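Local coordinates for uncharacterized protein (Bacteroides eggerthii, PDB 4FTD) that is of unknown function but pairs an immunoglobulin-like domain with a six-bladed beta-propeller, and may take part in carbohydrate metabolism, at residues Y77-L90 and K99-V111. Sequence-based numbering, arbitrary orientation.
Sequences YSMDAETNEKTQVL and KDYLMKVRKRVPV
Met103 O is gripped twice: Gln88 N reaches it at 3.0 Å, and Tyr77 OH donates to it at 2.8 Å from the opposite face of the carbonyl plane. The hydroxyl stands 51° out of that plane. The Gln88 bond belongs to the antiparallel hairpin of strands 85-93 and 98-106, at one end of the elongated chain, consistent with the immunoglobulin-like domain. Lys86–Val105, Gln88–Met103 and Leu90–Tyr101 form its hydrogen-bonded pairs, each with two backbone bonds.

The Tyr77 ring is sandwiched. Val105 CG2 sits 3.7 Å from the ring centroid and 10° off the normal, a CH-pi contact, while Gln88 CG packs on the other face, offset toward the rim. Tyr77 CG lies beside its own backbone N, a torsion that carries the ring across Val105 and brings OH to Met103 O. With an alanine here the ring and hydroxyl are gone, which would probably leave Met103 O with Gln88 N alone of this pair of donors and open a gap beside Val105 CG2. On the sheet face that carries Val105, Met103 and Leu90, the last two pack on Ile20 and Ile60. On the face with Glu85 and Thr87, Lys104, bent at chi3, meets Glu85 in a long salt bridge, NZ to OE2 3.6 Å.

Toward the open end of the hairpin, Lys107 N donates to Asn84 O at 2.7 Å, nearly straight at 170°. The Lys107 side chain, extended beyond CG, runs past the selenium of selenomethionine Met79 to the type I turn Asp80-Thr83. There its NZ donates weakly to Thr83 O and, at 3.0 Å, to Asp80 O, which Thr83 N reaches from the opposite face of the carbonyl plane.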
loop_
_atom_site.group_PDB
_atom_site.type_symbol
_atom_site.label_atom_id
_atom_site.label_comp_id
_atom_site.label_asym_id
_atom_site.label_seq_id
_atom_site.Cartn_x
_atom_site.Cartn_y
_atom_site.Cartn_z
ATOM N N TYR A 77 39.068 -15.320 3.445
ATOM C CA TYR A 77 37.632 -15.340 3.723
ATOM C C TYR A 77 36.810 -15.694 2.460
ATOM O O TYR A 77 35.680 -15.253 2.314
ATOM C CB TYR A 77 37.202 -13.985 4.308
ATOM C CG TYR A 77 37.448 -13.914 5.793
ATOM C CD1 TYR A 77 38.683 -13.534 6.294
ATOM C CD2 TYR A 77 36.474 -14.320 6.692
ATOM C CE1 TYR A 77 38.913 -13.496 7.654
ATOM C CE2 TYR A 77 36.696 -14.282 8.059
ATOM C CZ TYR A 77 37.925 -13.875 8.531
ATOM O OH TYR A 77 38.165 -13.811 9.886
ATOM N N SER A 78 37.398 -16.459 1.551
ATOM C CA SER A 78 36.699 -16.950 0.373
ATOM C C SER A 78 35.319 -17.499 0.764
ATOM O O SER A 78 35.185 -18.267 1.722
ATOM C CB SER A 78 37.514 -18.048 -0.312
ATOM O OG SER A 78 38.676 -17.510 -0.893
HETATM N N MSE A 79 34.307 -17.046 0.037
HETATM C CA MSE A 79 32.920 -17.469 0.198
HETATM C C MSE A 79 32.368 -17.700 -1.201
HETATM O O MSE A 79 32.741 -16.980 -2.119
HETATM C CB MSE A 79 32.104 -16.326 0.807
HETATM C CG MSE A 79 32.165 -16.208 2.276
HETATM SE SE MSE A 79 31.390 -14.531 2.854
HETATM C CE MSE A 79 33.038 -13.422 2.888
ATOM N N ASP A 80 31.466 -18.659 -1.369
ATOM C CA ASP A 80 30.736 -18.763 -2.648
ATOM C C ASP A 80 29.701 -17.621 -2.767
ATOM O O ASP A 80 29.332 -16.998 -1.767
ATOM C CB ASP A 80 30.090 -20.136 -2.822
ATOM C CG ASP A 80 29.227 -20.529 -1.653
ATOM O OD1 ASP A 80 28.465 -19.676 -1.150
ATOM O OD2 ASP A 80 29.318 -21.698 -1.230
ATOM N N ALA A 81 29.225 -17.357 -3.983
ATOM C CA ALA A 81 28.269 -16.266 -4.220
ATOM C C ALA A 81 26.999 -16.361 -3.348
ATOM O O ALA A 81 26.384 -15.341 -3.054
ATOM C CB ALA A 81 27.905 -16.185 -5.698
ATOM N N GLU A 82 26.631 -17.568 -2.920
ATOM C CA GLU A 82 25.460 -17.773 -2.041
ATOM C C GLU A 82 25.631 -17.274 -0.606
ATOM O O GLU A 82 24.669 -16.806 -0.004
ATOM C CB GLU A 82 25.071 -19.262 -1.969
ATOM C CG GLU A 82 24.248 -19.766 -3.142
ATOM C CD GLU A 82 24.912 -19.523 -4.481
ATOM O OE1 GLU A 82 26.154 -19.676 -4.566
ATOM O OE2 GLU A 82 24.191 -19.166 -5.440
ATOM N N THR A 83 26.848 -17.388 -0.069
ATOM C CA THR A 83 27.139 -17.126 1.353
ATOM C C THR A 83 27.377 -15.660 1.623
ATOM O O THR A 83 28.150 -15.044 0.894
ATOM C CB THR A 83 28.402 -17.907 1.765
ATOM O OG1 THR A 83 28.255 -19.266 1.350
ATOM C CG2 THR A 83 28.641 -17.870 3.271
ATOM N N ASN A 84 26.732 -15.104 2.658
ATOM C CA ASN A 84 26.953 -13.683 3.073
ATOM C C ASN A 84 27.858 -13.448 4.270
ATOM O O ASN A 84 28.151 -12.290 4.586
ATOM C CB ASN A 84 25.630 -12.929 3.279
ATOM C CG ASN A 84 24.857 -12.793 1.980
ATOM O OD1 ASN A 84 25.381 -12.322 0.980
ATOM N ND2 ASN A 84 23.617 -13.230 1.987
ATOM N N GLU A 85 28.296 -14.514 4.930
ATOM C CA GLU A 85 29.248 -14.389 6.029
ATOM C C GLU A 85 30.148 -15.614 6.203
ATOM O O GLU A 85 29.818 -16.719 5.775
ATOM C CB GLU A 85 28.552 -14.046 7.341
ATOM C CG GLU A 85 27.758 -15.155 7.986
ATOM C CD GLU A 85 27.177 -14.716 9.313
ATOM O OE1 GLU A 85 26.403 -13.732 9.326
ATOM O OE2 GLU A 85 27.503 -15.352 10.343
ATOM N N LYS A 86 31.299 -15.375 6.831
ATOM C CA LYS A 86 32.275 -16.408 7.123
ATOM C C LYS A 86 33.063 -15.999 8.362
ATOM O O LYS A 86 33.458 -14.845 8.481
ATOM C CB LYS A 86 33.218 -16.600 5.917
ATOM C CG LYS A 86 34.249 -17.696 6.128
ATOM C CD LYS A 86 35.000 -18.107 4.875
ATOM C CE LYS A 86 36.068 -19.142 5.235
ATOM N NZ LYS A 86 36.438 -20.070 4.133
ATOM N N THR A 87 33.295 -16.955 9.257
ATOM C CA THR A 87 34.107 -16.778 10.474
ATOM C C THR A 87 35.397 -17.607 10.318
ATOM O O THR A 87 35.372 -18.671 9.726
ATOM C CB THR A 87 33.330 -17.223 11.718
ATOM O OG1 THR A 87 32.148 -16.427 11.820
ATOM C CG2 THR A 87 34.127 -17.038 12.998
ATOM N N GLN A 88 36.514 -17.061 10.788
ATOM C CA GLN A 88 37.854 -17.679 10.808
ATOM C C GLN A 88 38.449 -17.334 12.203
ATOM O O GLN A 88 38.077 -16.331 12.815
ATOM C CB GLN A 88 38.830 -17.042 9.798
ATOM C CG GLN A 88 38.539 -17.181 8.318
ATOM C CD GLN A 88 38.864 -18.565 7.826
ATOM O OE1 GLN A 88 38.106 -19.491 8.042
ATOM N NE2 GLN A 88 40.001 -18.714 7.176
ATOM N N VAL A 89 39.402 -18.141 12.662
ATOM C CA VAL A 89 40.106 -17.910 13.912
ATOM C C VAL A 89 41.231 -16.915 13.649
ATOM O O VAL A 89 41.978 -17.070 12.701
ATOM C CB VAL A 89 40.661 -19.227 14.528
ATOM C CG1 VAL A 89 41.596 -18.918 15.671
ATOM C CG2 VAL A 89 39.517 -20.102 15.044
ATOM N N LEU A 90 41.285 -15.845 14.439
ATOM C CA LEU A 90 42.426 -14.944 14.453
ATOM C C LEU A 90 43.168 -15.259 15.737
ATOM O O LEU A 90 42.633 -15.049 16.837
ATOM C CB LEU A 90 42.032 -13.475 14.452
ATOM C CG LEU A 90 43.198 -12.475 14.486
ATOM C CD1 LEU A 90 42.968 -11.337 13.540
ATOM C CD2 LEU A 90 43.410 -11.915 15.889
ATOM N N LYS A 99 45.954 -16.689 22.172
ATOM C CA LYS A 99 44.538 -16.403 22.367
ATOM C C LYS A 99 43.870 -16.410 21.017
ATOM O O LYS A 99 44.356 -15.799 20.073
ATOM C CB LYS A 99 44.325 -15.049 23.053
ATOM C CG LYS A 99 42.858 -14.741 23.381
ATOM C CD LYS A 99 42.665 -13.413 24.103
ATOM C CE LYS A 99 43.010 -13.484 25.584
ATOM N NZ LYS A 99 43.079 -12.120 26.178
ATOM N N ASP A 100 42.748 -17.116 20.930
ATOM C CA ASP A 100 41.983 -17.218 19.690
ATOM C C ASP A 100 40.710 -16.351 19.738
ATOM O O ASP A 100 39.930 -16.409 20.687
ATOM C CB ASP A 100 41.595 -18.663 19.428
ATOM C CG ASP A 100 42.770 -19.537 18.937
ATOM O OD1 ASP A 100 43.853 -19.012 18.600
ATOM O OD2 ASP A 100 42.582 -20.780 18.860
ATOM N N TYR A 101 40.533 -15.535 18.703
ATOM C CA TYR A 101 39.347 -14.705 18.514
ATOM C C TYR A 101 38.619 -15.272 17.300
ATOM O O TYR A 101 39.260 -15.724 16.347
ATOM C CB TYR A 101 39.771 -13.245 18.222
ATOM C CG TYR A 101 40.351 -12.512 19.414
ATOM C CD1 TYR A 101 41.707 -12.620 19.740
ATOM C CD2 TYR A 101 39.563 -11.678 20.195
ATOM C CE1 TYR A 101 42.245 -11.934 20.816
ATOM C CE2 TYR A 101 40.099 -11.002 21.280
ATOM C CZ TYR A 101 41.446 -11.134 21.576
ATOM O OH TYR A 101 42.000 -10.471 22.645
ATOM N N LEU A 102 37.291 -15.257 17.342
ATOM C CA LEU A 102 36.455 -15.666 16.214
ATOM C C LEU A 102 36.124 -14.407 15.415
ATOM O O LEU A 102 35.365 -13.537 15.877
ATOM C CB LEU A 102 35.173 -16.367 16.687
ATOM C CG LEU A 102 35.375 -17.841 16.977
ATOM C CD1 LEU A 102 34.072 -18.475 17.483
ATOM C CD2 LEU A 102 35.879 -18.508 15.695
HETATM N N MSE A 103 36.695 -14.320 14.216
HETATM C CA MSE A 103 36.576 -13.133 13.389
HETATM C C MSE A 103 35.598 -13.348 12.247
HETATM O O MSE A 103 35.846 -14.174 11.384
HETATM C CB MSE A 103 37.946 -12.714 12.862
HETATM C CG MSE A 103 37.889 -11.450 12.017
HETATM SE SE MSE A 103 39.663 -10.738 11.615
HETATM C CE MSE A 103 39.479 -10.427 9.616
ATOM N N LYS A 104 34.508 -12.569 12.248
ATOM C CA LYS A 104 33.436 -12.706 11.264
ATOM C C LYS A 104 33.493 -11.574 10.239
ATOM O O LYS A 104 33.572 -10.397 10.611
ATOM C CB LYS A 104 32.065 -12.708 11.949
ATOM C CG LYS A 104 30.892 -13.028 11.014
ATOM C CD LYS A 104 29.552 -12.794 11.698
ATOM C CE LYS A 104 29.311 -13.798 12.818
ATOM N NZ LYS A 104 27.980 -13.578 13.436
ATOM N N VAL A 105 33.491 -11.952 8.959
ATOM C CA VAL A 105 33.428 -11.002 7.853
ATOM C C VAL A 105 32.101 -11.268 7.109
ATOM O O VAL A 105 31.769 -12.424 6.832
ATOM C CB VAL A 105 34.632 -11.095 6.896
ATOM C CG1 VAL A 105 34.409 -10.200 5.691
ATOM C CG2 VAL A 105 35.939 -10.699 7.603
ATOM N N ARG A 106 31.390 -10.179 6.794
ATOM C CA ARG A 106 30.055 -10.212 6.200
ATOM C C ARG A 106 29.945 -9.363 4.939
ATOM O O ARG A 106 30.577 -8.309 4.860
ATOM C CB ARG A 106 29.069 -9.682 7.232
ATOM C CG ARG A 106 29.015 -10.525 8.491
ATOM C CD ARG A 106 28.075 -9.930 9.507
ATOM N NE ARG A 106 28.595 -8.668 10.021
ATOM C CZ ARG A 106 27.854 -7.655 10.464
ATOM N NH1 ARG A 106 26.535 -7.718 10.444
ATOM N NH2 ARG A 106 28.436 -6.543 10.905
ATOM N N LYS A 107 29.156 -9.850 3.964
ATOM C CA LYS A 107 28.869 -9.136 2.716
ATOM C C LYS A 107 27.680 -8.229 2.952
ATOM O O LYS A 107 26.762 -8.563 3.725
ATOM C CB LYS A 107 28.467 -10.076 1.552
ATOM C CG LYS A 107 29.540 -11.005 0.991
ATOM C CD LYS A 107 28.974 -11.985 -0.040
ATOM C CE LYS A 107 30.028 -12.995 -0.475
ATOM N NZ LYS A 107 29.515 -13.974 -1.475
ATOM N N ARG A 108 27.648 -7.115 2.233
ATOM C CA ARG A 108 26.450 -6.273 2.215
ATOM C C ARG A 108 25.305 -7.018 1.556
ATOM O O ARG A 108 25.529 -7.795 0.633
ATOM C CB ARG A 108 26.707 -4.985 1.467
ATOM C CG ARG A 108 27.606 -4.068 2.258
ATOM C CD ARG A 108 28.017 -2.907 1.418
ATOM N NE ARG A 108 26.847 -2.152 1.014
ATOM C CZ ARG A 108 26.801 -1.341 -0.033
ATOM N NH1 ARG A 108 27.865 -1.164 -0.828
ATOM N NH2 ARG A 108 25.671 -0.696 -0.295
ATOM N N VAL A 109 24.094 -6.781 2.059
ATOM C CA VAL A 109 22.889 -7.423 1.571
ATOM C C VAL A 109 21.944 -6.294 1.158
ATOM O O VAL A 109 21.521 -5.526 2.012
ATOM C CB VAL A 109 22.262 -8.303 2.675
ATOM C CG1 VAL A 109 20.910 -8.853 2.239
ATOM C CG2 VAL A 109 23.228 -9.413 3.054
ATOM N N PRO A 110 21.627 -6.169 -0.146
ATOM C CA PRO A 110 20.685 -5.141 -0.571
ATOM C C PRO A 110 19.308 -5.377 0.005
ATOM O O PRO A 110 18.952 -6.517 0.252
ATOM C CB PRO A 110 20.670 -5.292 -2.085
ATOM C CG PRO A 110 22.029 -5.784 -2.403
ATOM C CD PRO A 110 22.282 -6.782 -1.310
ATOM N N VAL A 111 18.569 -4.304 0.250
ATOM C CA VAL A 111 17.216 -4.387 0.803
ATOM C C VAL A 111 16.270 -3.616 -0.104
ATOM O O VAL A 111 16.679 -2.680 -0.791
ATOM C CB VAL A 111 17.155 -3.887 2.259
ATOM C CG1 VAL A 111 18.013 -4.773 3.151
ATOM C CG2 VAL A 111 17.622 -2.445 2.346
HETATM O O HOH W 1 31.552 -14.546 -2.829
HETATM O O HOH W 2 24.978 -9.961 -0.518
#